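Local coordinates for protein enoyl-CoA hydratase/carnithine racemase (Thermus thermophilus JL-18, PDB 6SL9) that probably isomerises CoA thioesters as a crotonase-family enzyme, forming oxepin-CoA in bacterial phenylacetic acid breakdown and related secondary metabolism, at residues A[5-10]-A[18-23]; A[25-30]-A[64-69]; A[52-57]-A[98-103]; A[93-98]-A[208-213]; A[109-114]-A[126-131]. One frame throughout, in Å; residues are numbered along the deposited sequence. Where two conformers were deposited one is given.

Interaction 1 of 5, residues A[5-10]-A[18-23]; sequences MILKER and TLNRPE
Leu7 and Thr18 form an antiparallel hydrogen-bonded pair in the beta hairpin of strands 6-11 and 14-19, at one edge of the six-stranded mixed sheet. Leu7 N donates to Thr18 O at 2.9 Å, and Thr18 N answers to Leu7 O at 3.0 Å. One step along, Ile6 faces Leu19 as a non-hydrogen-bonded pair; their side chains lie side by side and point the same way, with Ile6 CD1 3.5 Å from Leu19 CD2. Beyond this pair Asn20 N reaches Met5 O at 2.8 Å, in a more bent bond (138°). On the face that carries Leu7 and Thr18, the isobutyl group of Leu7 slants across the carboxamide of Asn20, Leu7 CG lying 3.6 Å from Asn20 ND2. Asn20 CG stands trans to its own N (chi1 -173°), which carries the amide over to Leu7, while ND2 bonds to Asn2 OD1. A water 2.7 Å from Thr18 OG1 also gives a weak bond to Leu7 O. Ile6 packs on Leu32 and Ala35 of helix 30-45, and Leu19 touches Leu54 of strand 51-56; on the other face Thr18 meets Thr55 of that same strand.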
# COMPACT_ATOMS: atom_id res chain seq x y z
N MET A 5 14.46 31.46 9.34
CA MET A 5 13.44 30.79 10.14
C MET A 5 13.75 29.30 10.31
O MET A 5 12.82 28.58 10.68
CB MET A 5 12.05 31.01 9.57
CG MET A 5 11.68 32.47 9.55
SD MET A 5 10.36 32.86 8.37
CE MET A 5 11.37 32.83 6.90
N ILE A 6 15.00 28.85 10.13
CA ILE A 6 15.40 27.45 10.44
C ILE A 6 16.52 27.51 11.46
O ILE A 6 17.65 27.91 11.15
CB ILE A 6 15.80 26.67 9.19
CG1 ILE A 6 14.70 26.67 8.13
CG2 ILE A 6 16.19 25.26 9.55
CD1 ILE A 6 13.44 25.91 8.52
N LEU A 7 16.22 27.19 12.70
CA LEU A 7 17.29 27.10 13.72
C LEU A 7 18.07 25.83 13.50
O LEU A 7 17.50 24.80 13.11
CB LEU A 7 16.70 27.14 15.12
CG LEU A 7 15.99 28.43 15.52
CD1 LEU A 7 15.19 28.25 16.83
CD2 LEU A 7 16.97 29.58 15.71
N LYS A 8 19.37 25.88 13.77
CA LYS A 8 20.25 24.74 13.61
C LYS A 8 21.08 24.57 14.87
O LYS A 8 21.71 25.54 15.31
CB LYS A 8 21.24 24.96 12.47
CG LYS A 8 20.62 25.09 11.11
CD LYS A 8 21.68 25.28 10.02
CE LYS A 8 22.38 26.61 10.14
NZ LYS A 8 23.31 26.88 9.02
N GLU A 9 21.20 23.34 15.35
CA GLU A 9 22.12 23.06 16.46
C GLU A 9 22.60 21.62 16.27
O GLU A 9 21.83 20.77 16.00
CB GLU A 9 21.38 23.20 17.78
CG GLU A 9 22.07 22.58 18.97
CD GLU A 9 21.16 22.35 20.16
OE1 GLU A 9 21.58 21.58 21.04
OE2 GLU A 9 20.05 22.92 20.19
N ARG A 10 23.86 21.36 16.53
CA ARG A 10 24.43 20.03 16.49
C ARG A 10 24.56 19.52 17.92
O ARG A 10 25.08 20.21 18.81
CB ARG A 10 25.77 19.95 15.77
CG ARG A 10 26.24 18.51 15.59
CD ARG A 10 27.36 18.30 14.58
NE ARG A 10 28.58 19.04 14.89
CZ ARG A 10 29.58 18.62 15.65
NH1 ARG A 10 30.64 19.39 15.77
NH2 ARG A 10 29.52 17.47 16.29
N THR A 18 14.94 23.32 13.60
CA THR A 18 13.69 23.77 14.21
C THR A 18 13.07 24.84 13.32
O THR A 18 13.68 25.91 13.13
CB THR A 18 13.91 24.25 15.64
OG1 THR A 18 14.62 23.27 16.40
CG2 THR A 18 12.59 24.59 16.30
N LEU A 19 11.88 24.54 12.83
CA LEU A 19 11.07 25.56 12.13
C LEU A 19 10.78 26.69 13.12
O LEU A 19 10.24 26.43 14.24
CB LEU A 19 9.75 24.97 11.59
CG LEU A 19 9.89 23.70 10.75
CD1 LEU A 19 8.53 23.22 10.39
CD2 LEU A 19 10.75 23.91 9.54
N ASN A 20 11.07 27.94 12.73
CA ASN A 20 11.10 29.02 13.74
C ASN A 20 10.39 30.27 13.21
O ASN A 20 11.01 31.33 13.05
CB ASN A 20 12.53 29.33 14.14
CG ASN A 20 12.58 30.30 15.28
OD1 ASN A 20 11.72 30.23 16.17
ND2 ASN A 20 13.60 31.16 15.30
N ARG A 21 9.08 30.15 13.04
CA ARG A 21 8.18 31.30 12.87
C ARG A 21 6.99 31.10 13.78
O ARG A 21 5.83 31.00 13.33
CB ARG A 21 7.67 31.39 11.45
CG ARG A 21 8.56 31.76 10.29
CD ARG A 21 7.53 32.04 9.17
NE ARG A 21 6.79 33.31 9.24
CZ ARG A 21 5.85 33.71 8.39
NH1 ARG A 21 5.45 32.94 7.40
NH2 ARG A 21 5.27 34.88 8.51
N PRO A 22 7.23 31.02 15.10
CA PRO A 22 6.16 30.52 15.96
C PRO A 22 4.92 31.41 16.04
O PRO A 22 3.81 30.89 16.24
CB PRO A 22 6.85 30.36 17.32
CG PRO A 22 8.05 31.31 17.24
CD PRO A 22 8.51 31.15 15.79
N GLU A 23 5.13 32.70 15.85
CA GLU A 23 4.05 33.70 15.85
C GLU A 23 3.08 33.49 14.69
O GLU A 23 1.93 33.96 14.75
CB GLU A 23 4.62 35.13 15.79
CG GLU A 23 5.34 35.49 14.46
CD GLU A 23 6.82 35.19 14.17
OE1 GLU A 23 7.42 34.29 14.75
OE2 GLU A 23 7.38 35.88 13.28
O HOH W 1 17.28 23.58 16.15

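Interaction 2 of 5, residues A[25-30]-A[64-69]; sequences LNAITG and GQDLTE
Ile28 joins the two loops through its backbone, where the contact is tightest. Ile28 N donates to Gly64 O at 2.8 Å from well above the carbonyl plane, and Ile28 O takes an almost straight bond (177°) from Asp66 N at 2.9 Å. The CA of Ala27 also closes on Gly64 O at 3.2 Å. At the backbone angles of Gly64 a CB would press on the preceding carbonyl O, which calls for glycine. The Ile28 side chain packs on Ala109 and Leu113 of helix 109-115. The other side is more open and polar. Here Glu69, its chain extended and its CG trans to N (chi1 -174°), stretches across to Gly30 N, which meets Glu69 OE1 at 3.0 Å from above the carboxylate plane. A negative group at this first turn of helix 30-45 probably suits the helix dipole; Thr29, the N-cap, reaches Leu32 N with OG1. Two bonds from NE2 lying close to the amide plane, to Glu69 OE2 (2.9 Å) and to Asp66 O (2.9 Å), fix the rotation of the Gln65 carboxamide. Asp66 O receives Gln65 NE2 and Glu69 N from opposite faces. Asp66 OD1 closes an Asx turn with Thr68 N and also accepts from Thr68 OG1, while OD2 pairs with Arg21. Exposed Thr68 packs on Arg248 of the second subunit. In crotonase-fold enzymes the loop after the strand equivalent to 51-56, together with the start of the helix equivalent to 109-115, typically builds the oxyanion hole, and the arrangement here is consistent with that.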
# COMPACT_ATOMS: atom_id res chain seq x y z
N LEU A 25 2.70 30.18 13.50
CA LEU A 25 2.54 28.70 13.52
C LEU A 25 3.47 28.06 12.50
O LEU A 25 3.14 27.03 11.89
CB LEU A 25 1.08 28.33 13.30
CG LEU A 25 0.09 28.97 14.27
CD1 LEU A 25 -1.32 28.53 13.88
CD2 LEU A 25 0.43 28.66 15.74
N ASN A 26 4.67 28.59 12.39
CA ASN A 26 5.70 28.04 11.48
C ASN A 26 5.16 27.89 10.07
O ASN A 26 5.52 26.92 9.36
CB ASN A 26 6.32 26.78 12.05
CG ASN A 26 6.82 26.99 13.46
OD1 ASN A 26 7.36 28.05 13.78
ND2 ASN A 26 6.67 25.98 14.30
N ALA A 27 4.41 28.87 9.64
CA ALA A 27 3.83 28.86 8.29
C ALA A 27 4.96 28.86 7.27
O ALA A 27 5.96 29.56 7.43
CB ALA A 27 2.89 30.00 8.16
N ILE A 28 4.73 28.10 6.20
CA ILE A 28 5.75 27.88 5.15
C ILE A 28 5.76 29.02 4.13
O ILE A 28 4.71 29.42 3.63
CB ILE A 28 5.54 26.50 4.52
CG1 ILE A 28 5.87 25.40 5.53
CG2 ILE A 28 6.33 26.37 3.22
CD1 ILE A 28 5.32 24.04 5.16
N THR A 29 6.95 29.50 3.81
CA THR A 29 7.19 30.46 2.72
C THR A 29 8.36 29.98 1.89
O THR A 29 9.16 29.15 2.34
CB THR A 29 7.48 31.86 3.24
OG1 THR A 29 8.70 31.79 3.99
CG2 THR A 29 6.32 32.43 3.97
N GLY A 30 8.51 30.58 0.72
CA GLY A 30 9.67 30.26 -0.13
C GLY A 30 10.95 30.57 0.61
O GLY A 30 11.92 29.83 0.48
N GLY A 64 1.36 24.96 7.68
CA GLY A 64 1.40 24.88 6.21
C GLY A 64 1.60 26.24 5.60
O GLY A 64 2.13 27.16 6.21
N GLN A 65 1.29 26.34 4.31
CA GLN A 65 1.62 27.52 3.50
C GLN A 65 1.07 28.78 4.12
O GLN A 65 -0.12 28.85 4.46
CB GLN A 65 1.04 27.37 2.10
CG GLN A 65 1.20 28.61 1.25
CD GLN A 65 2.63 28.90 0.87
OE1 GLN A 65 3.42 28.01 0.53
NE2 GLN A 65 3.04 30.18 0.94
N ASP A 66 1.93 29.81 4.17
CA ASP A 66 1.51 31.18 4.50
C ASP A 66 0.73 31.77 3.31
O ASP A 66 1.36 32.08 2.30
CB ASP A 66 2.73 32.00 4.84
CG ASP A 66 2.45 33.41 5.28
OD1 ASP A 66 1.29 33.84 5.19
OD2 ASP A 66 3.45 34.09 5.60
N LEU A 67 -0.58 31.95 3.43
CA LEU A 67 -1.37 32.46 2.27
C LEU A 67 -1.01 33.90 1.89
O LEU A 67 -1.28 34.28 0.76
CB LEU A 67 -2.86 32.33 2.61
CG LEU A 67 -3.30 30.89 2.93
CD1 LEU A 67 -4.75 30.82 3.32
CD2 LEU A 67 -3.02 29.97 1.76
N THR A 68 -0.35 34.63 2.79
CA THR A 68 0.06 36.03 2.54
C THR A 68 1.28 36.09 1.61
O THR A 68 1.52 37.18 1.07
CB THR A 68 0.26 36.80 3.83
OG1 THR A 68 1.54 36.39 4.34
CG2 THR A 68 -0.89 36.57 4.79
N GLU A 69 1.95 34.97 1.33
CA GLU A 69 3.10 35.02 0.40
C GLU A 69 2.69 35.52 -0.98
O GLU A 69 3.50 36.09 -1.68
CB GLU A 69 3.74 33.64 0.32
CG GLU A 69 5.03 33.64 -0.49
CD GLU A 69 5.85 32.35 -0.49
OE1 GLU A 69 6.89 32.33 -1.12
OE2 GLU A 69 5.47 31.42 0.11

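Interaction 3 of 5, residues A[52-57]-A[98-103]; sequences LLLTGA and LVVAVN
Leu98 opens the pairing of two parallel strands, 51-56 and 98-102, by setting its CD1 3.8 Å from Leu52 CB and also against Leu54 CB. Val99 comes next: its N gives a nearly linear bond (176°) to Leu52 O at 2.9 Å and its O accepts from Leu54 N. On the opposite face from Leu98, the Val99 and Leu53 side chains cross at a slant, Val99 CG1 3.6 Å from Leu53 CD1. Val100 returns to the Leu98 face, where its CG2 lies 4.2 Å from Leu54 CB. Ala101 N then donates to Leu54 O at 2.9 Å, but Ala101 O is taken by a side chain: Thr55 OG1, trans to its backbone N (chi1 -161°), reaches it at 2.7 Å. Past this point the strands diverge and Asn103 spans the gap, its OD1 accepting Gly56 N at 3.1 Å from well above the amide plane, in a bent bond (137°). Asn103 ND2 bonds to Ala60 O, so one amide ties the strand end to the following loop. A leucine here would probably leave Gly56 N and Ala60 O without these mates and set the loop freer to shift. With helix 77-93 between them in sequence, the strands form a beta-alpha-beta crossover in the core of the crotonase fold.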
# COMPACT_ATOMS: atom_id res chain seq x y z
N LEU A 52 19.61 13.56 11.29
CA LEU A 52 18.94 14.86 11.43
C LEU A 52 17.65 14.66 12.22
O LEU A 52 17.04 13.58 12.18
CB LEU A 52 18.66 15.43 10.05
CG LEU A 52 19.85 16.01 9.28
CD1 LEU A 52 20.67 14.90 8.65
CD2 LEU A 52 19.41 16.95 8.21
N LEU A 53 17.27 15.74 12.92
CA LEU A 53 16.02 15.77 13.69
C LEU A 53 15.32 17.08 13.30
O LEU A 53 15.94 18.14 13.43
CB LEU A 53 16.31 15.76 15.19
CG LEU A 53 15.14 15.92 16.16
CD1 LEU A 53 14.04 14.93 15.93
CD2 LEU A 53 15.68 15.82 17.59
N LEU A 54 14.05 17.03 12.91
CA LEU A 54 13.26 18.20 12.51
C LEU A 54 12.08 18.33 13.45
O LEU A 54 11.34 17.36 13.66
CB LEU A 54 12.81 17.99 11.05
CG LEU A 54 11.90 19.12 10.50
CD1 LEU A 54 12.64 20.45 10.43
CD2 LEU A 54 11.42 18.70 9.11
N THR A 55 11.89 19.54 13.95
CA THR A 55 10.76 19.87 14.83
C THR A 55 10.34 21.32 14.60
O THR A 55 10.96 22.01 13.81
CB THR A 55 11.15 19.56 16.28
OG1 THR A 55 9.94 19.46 17.05
CG2 THR A 55 12.08 20.57 16.90
N GLY A 56 9.30 21.75 15.32
CA GLY A 56 8.82 23.13 15.24
C GLY A 56 8.98 23.85 16.57
O GLY A 56 8.91 23.25 17.65
N ALA A 57 9.09 25.16 16.49
CA ALA A 57 9.06 26.04 17.66
C ALA A 57 7.64 26.40 18.02
O ALA A 57 6.83 26.58 17.16
CB ALA A 57 9.83 27.30 17.40
N LEU A 98 16.45 10.71 9.01
CA LEU A 98 15.71 11.89 9.51
C LEU A 98 14.66 11.43 10.50
O LEU A 98 13.77 10.64 10.17
CB LEU A 98 15.08 12.63 8.33
CG LEU A 98 14.17 13.81 8.68
CD1 LEU A 98 14.95 14.91 9.35
CD2 LEU A 98 13.44 14.34 7.46
N VAL A 99 14.72 11.99 11.67
CA VAL A 99 13.67 11.83 12.69
C VAL A 99 12.86 13.11 12.67
O VAL A 99 13.42 14.20 12.63
CB VAL A 99 14.28 11.60 14.08
CG1 VAL A 99 13.22 11.53 15.15
CG2 VAL A 99 15.13 10.35 14.13
N VAL A 100 11.52 12.99 12.73
CA VAL A 100 10.63 14.18 12.88
C VAL A 100 9.95 14.09 14.23
O VAL A 100 9.43 13.01 14.56
CB VAL A 100 9.64 14.25 11.72
CG1 VAL A 100 8.51 15.23 12.02
CG2 VAL A 100 10.34 14.65 10.45
N ALA A 101 9.91 15.20 14.95
CA ALA A 101 9.23 15.33 16.25
C ALA A 101 8.09 16.33 16.06
O ALA A 101 8.32 17.54 15.97
CB ALA A 101 10.19 15.76 17.31
N VAL A 102 6.87 15.81 15.96
CA VAL A 102 5.66 16.63 15.70
C VAL A 102 5.12 17.16 17.04
O VAL A 102 4.49 16.43 17.79
CB VAL A 102 4.60 15.91 14.89
CG1 VAL A 102 3.48 16.85 14.53
CG2 VAL A 102 5.18 15.31 13.61
N ASN A 103 5.47 18.41 17.35
CA ASN A 103 5.19 19.05 18.65
C ASN A 103 3.83 19.68 18.74
O ASN A 103 3.39 20.01 19.85
CB ASN A 103 6.28 20.08 18.95
CG ASN A 103 6.35 21.13 17.87
OD1 ASN A 103 6.73 20.82 16.73
ND2 ASN A 103 5.90 22.34 18.20

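Interaction 4 of 5, residues A[93-98]-A[208-213]; sequences GLEKPL and TKKLLL
Glu95 and Lys210 make the shortest polar link, a salt bridge of 2.7 Å from Lys210 NZ to Glu95 OE2. The ammonium comes in on the anti side of the carboxylate, 22° out of its plane, the lysine chain bending at its last torsion (chi4 -61°) to get there. The other oxygen, OE1, pairs with Arg203, so two positive groups share this carboxylate. An alanine in place of Glu95 would probably leave both Lys210 and Arg203 without their mate and the lysine end free to swing. The second lysine, Lys209, is buried and points at the loop. Its NZ donates to Lys96 O at 3.1 Å from above the carbonyl plane and more weakly to Leu94 O at 3.3 Å, while its stronger partner is Asp118, whose OD2 also accepts from Leu98 N. The bend in the lysine chain (chi3 59°) brings the ammonium within reach of both carbonyl oxygens, with Leu94 CB 3.7 Å from NZ. A water near Leu94 O also takes a weak bond from Lys210 NZ. Around this polar centre the neighbours are held by packing: Pro97 rests on Thr202 and Tyr205 of helix 202-214, and Leu213 touches Ser92 at the end of helix 77-93. Other residues of the helix, Thr208, Leu211 and Leu212, pack against the third subunit. The contact thus joins the core, at the turn leading into strand 98-102, to the C-terminal helical region, which in crotonase-family proteins typically carries the trimer interface.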
# COMPACT_ATOMS: atom_id res chain seq x y z
N GLY A 93 15.55 12.21 -0.73
CA GLY A 93 16.81 11.54 -1.08
C GLY A 93 17.90 11.68 -0.06
O GLY A 93 18.99 11.23 -0.31
N LEU A 94 17.63 12.34 1.06
CA LEU A 94 18.64 12.56 2.13
C LEU A 94 19.44 11.29 2.37
O LEU A 94 18.83 10.24 2.64
CB LEU A 94 17.88 12.92 3.41
CG LEU A 94 18.15 14.30 3.99
CD1 LEU A 94 17.55 14.39 5.39
CD2 LEU A 94 19.63 14.62 4.03
N GLU A 95 20.76 11.40 2.39
CA GLU A 95 21.61 10.22 2.56
C GLU A 95 21.99 10.00 4.03
O GLU A 95 22.95 9.31 4.34
CB GLU A 95 22.84 10.27 1.66
CG GLU A 95 22.46 10.21 0.21
CD GLU A 95 23.33 9.37 -0.67
OE1 GLU A 95 24.52 9.21 -0.32
OE2 GLU A 95 22.90 9.01 -1.79
N LYS A 96 21.18 10.52 4.95
CA LYS A 96 21.27 10.33 6.41
C LYS A 96 19.84 10.16 6.90
O LYS A 96 18.90 10.72 6.31
CB LYS A 96 21.98 11.50 7.06
CG LYS A 96 23.40 11.67 6.53
CD LYS A 96 24.18 12.86 7.04
CE LYS A 96 25.54 12.93 6.38
NZ LYS A 96 26.40 14.01 6.91
N PRO A 97 19.64 9.42 7.99
CA PRO A 97 18.29 9.23 8.52
C PRO A 97 17.76 10.53 9.15
O PRO A 97 18.49 11.28 9.75
CB PRO A 97 18.48 8.17 9.59
CG PRO A 97 19.92 8.29 10.01
CD PRO A 97 20.64 8.63 8.72
N LEU A 98 16.45 10.71 9.01
CA LEU A 98 15.71 11.89 9.51
C LEU A 98 14.66 11.43 10.50
O LEU A 98 13.77 10.64 10.17
CB LEU A 98 15.08 12.63 8.33
CG LEU A 98 14.17 13.81 8.68
CD1 LEU A 98 14.95 14.91 9.35
CD2 LEU A 98 13.44 14.34 7.46
N THR A 208 18.78 2.01 1.85
CA THR A 208 17.44 1.46 2.16
C THR A 208 16.37 2.48 1.82
O THR A 208 15.33 2.11 1.24
CB THR A 208 17.38 0.99 3.61
OG1 THR A 208 18.34 -0.04 3.81
CG2 THR A 208 16.03 0.45 3.97
N LYS A 209 16.60 3.72 2.14
CA LYS A 209 15.62 4.80 1.84
C LYS A 209 15.38 4.89 0.35
O LYS A 209 14.24 5.10 -0.08
CB LYS A 209 16.13 6.13 2.39
CG LYS A 209 16.01 6.20 3.89
CD LYS A 209 16.69 7.44 4.43
CE LYS A 209 16.12 8.73 3.87
NZ LYS A 209 16.38 9.87 4.81
N LYS A 210 16.42 4.71 -0.46
CA LYS A 210 16.29 4.75 -1.92
C LYS A 210 15.41 3.62 -2.40
O LYS A 210 14.55 3.82 -3.27
CB LYS A 210 17.68 4.68 -2.55
CG LYS A 210 18.58 5.87 -2.32
CD LYS A 210 19.93 5.90 -3.11
CE LYS A 210 20.89 6.87 -2.42
NZ LYS A 210 20.36 8.28 -2.37
N LEU A 211 15.64 2.41 -1.89
CA LEU A 211 14.80 1.26 -2.27
C LEU A 211 13.34 1.50 -1.92
O LEU A 211 12.46 1.20 -2.72
CB LEU A 211 15.30 0.01 -1.58
CG LEU A 211 16.61 -0.53 -2.10
CD1 LEU A 211 17.14 -1.59 -1.13
CD2 LEU A 211 16.47 -1.15 -3.48
N LEU A 212 13.10 2.04 -0.74
CA LEU A 212 11.71 2.31 -0.33
C LEU A 212 11.09 3.36 -1.20
O LEU A 212 9.91 3.21 -1.56
CB LEU A 212 11.68 2.73 1.13
CG LEU A 212 11.99 1.61 2.15
CD1 LEU A 212 12.03 2.20 3.53
CD2 LEU A 212 10.96 0.49 2.02
N LEU A 213 11.80 4.39 -1.57
CA LEU A 213 11.20 5.51 -2.35
C LEU A 213 10.73 4.98 -3.72
O LEU A 213 9.78 5.50 -4.27
CB LEU A 213 12.18 6.66 -2.50
CG LEU A 213 11.58 7.98 -2.94
CD1 LEU A 213 10.73 8.56 -1.85
CD2 LEU A 213 12.64 8.95 -3.36
O HOH W 2 18.56 8.11 0.39

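Interaction 5 of 5, residues A[109-114]-A[126-131]; sequences AGMSLA and ASFTTA
Thr130 OG1 hydrogen-bonds to Leu159 O, while the methyl of the same residue faces Met111: CG2 lies 3.9 Å from Met111 SD. The threonine hydroxyl sits between its own N and carbonyl carbon (chi1 62°), which places CG2 opposite the carbonyl carbon, alongside the methionine. Met111 does most of the touching. Its CG stands opposite the backbone N (chi1 177°) and the chain runs on extended, carrying the sulfur from helix 109-115 over to the backbone at the end of strand 127-129, where SD stands 3.6 Å from Thr129 C and 3.7 Å from Thr130 N. SD also meets Phe128 at CB, 4.1 Å away. The ring of Phe128 is approached at its edge, near its plane, by Met111 CG and by Ala114 CB, the latter 4.4 Å from CE2. No hydrogen bond crosses between the segments, so van der Waals contact alone joins them. The short helix and strand axes approach to 8.2 Å and make an angle of 117°. Ala114 packs on Val100 and Val102 of strand 98-102, and Phe128 reaches Val102 as well; Thr130 touches Leu147 of helix 143-151. Strand 127-129 itself runs between 105-107 and 166-167 in the three-stranded sheet.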
# COMPACT_ATOMS: atom_id res chain seq x y z
N ALA A 109 0.91 21.66 3.93
CA ALA A 109 2.33 21.34 3.66
C ALA A 109 3.10 21.09 4.94
O ALA A 109 4.15 20.46 4.90
CB ALA A 109 2.99 22.38 2.82
N GLY A 110 2.61 21.55 6.08
CA GLY A 110 3.25 21.18 7.35
C GLY A 110 3.10 19.69 7.63
O GLY A 110 4.01 19.06 8.15
N MET A 111 1.92 19.13 7.30
CA MET A 111 1.70 17.68 7.38
C MET A 111 2.61 16.98 6.34
O MET A 111 3.25 15.99 6.68
CB MET A 111 0.24 17.33 7.16
CG MET A 111 -0.04 15.88 7.16
SD MET A 111 -1.81 15.58 7.28
CE MET A 111 -1.87 13.79 7.20
N SER A 112 2.66 17.49 5.11
CA SER A 112 3.56 16.93 4.10
C SER A 112 4.98 16.82 4.62
O SER A 112 5.60 15.74 4.54
CB SER A 112 3.54 17.75 2.80
OG SER A 112 2.21 18.00 2.33
N LEU A 113 5.51 17.92 5.19
CA LEU A 113 6.91 17.96 5.64
C LEU A 113 7.11 16.94 6.76
O LEU A 113 8.08 16.21 6.80
CB LEU A 113 7.27 19.40 6.07
CG LEU A 113 7.46 20.41 4.93
CD1 LEU A 113 7.86 21.78 5.48
CD2 LEU A 113 8.56 20.01 3.94
N ALA A 114 6.16 16.87 7.72
CA ALA A 114 6.31 15.98 8.88
C ALA A 114 6.41 14.54 8.38
O ALA A 114 7.17 13.72 8.94
CB ALA A 114 5.13 16.14 9.80
N ALA A 126 -0.50 16.89 19.80
CA ALA A 126 -0.22 17.26 18.41
C ALA A 126 -1.40 16.81 17.54
O ALA A 126 -2.18 15.96 17.96
CB ALA A 126 1.08 16.66 17.93
N SER A 127 -1.45 17.24 16.29
CA SER A 127 -2.56 16.87 15.41
C SER A 127 -2.09 16.96 13.98
O SER A 127 -1.13 17.64 13.67
CB SER A 127 -3.74 17.72 15.70
OG SER A 127 -3.47 19.07 15.46
N PHE A 128 -2.82 16.25 13.14
CA PHE A 128 -2.54 16.22 11.70
C PHE A 128 -3.82 16.51 10.93
O PHE A 128 -4.85 15.84 11.18
CB PHE A 128 -2.04 14.83 11.27
CG PHE A 128 -0.74 14.43 11.91
CD1 PHE A 128 -0.70 13.95 13.21
CD2 PHE A 128 0.45 14.60 11.22
CE1 PHE A 128 0.52 13.66 13.80
CE2 PHE A 128 1.66 14.26 11.81
CZ PHE A 128 1.67 13.79 13.09
N THR A 129 -3.77 17.45 10.00
CA THR A 129 -4.96 17.77 9.18
C THR A 129 -4.46 17.99 7.74
O THR A 129 -3.59 18.82 7.54
CB THR A 129 -5.69 18.99 9.76
OG1 THR A 129 -5.94 18.91 11.17
CG2 THR A 129 -6.99 19.07 9.00
N THR A 130 -5.04 17.30 6.78
CA THR A 130 -4.53 17.49 5.41
C THR A 130 -4.77 18.92 4.96
O THR A 130 -3.90 19.48 4.29
CB THR A 130 -5.12 16.44 4.45
OG1 THR A 130 -6.55 16.63 4.41
CG2 THR A 130 -4.74 15.02 4.81
N ALA A 131 -5.92 19.51 5.26
CA ALA A 131 -6.24 20.95 5.15
C ALA A 131 -6.43 21.50 3.74
O ALA A 131 -7.26 22.41 3.59
CB ALA A 131 -5.19 21.79 5.87

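How the interactions relate
Interactions 1 and 3 lie in the same six-stranded sheet, their centres about 10 Å apart, with strands 14-19 and 51-56 adjacent. Interaction 4 shares Leu98 with interaction 3 and leads from that sheet to helix 202-214, about 23 Å from interaction 1, centre to centre. Interaction 2 crosses interaction 3 along the chain, and Asn26 and Ala57 connect them; it is tied to interaction 1 by the Arg21-Asp66 salt bridge. Interaction 5 falls in sequence between the two segments of interaction 4; it touches interactions 2 and 3, its centre about 13 Å from each of theirs. The sheet, the loops that probably border the active site, and the C-terminal helical region are thus joined.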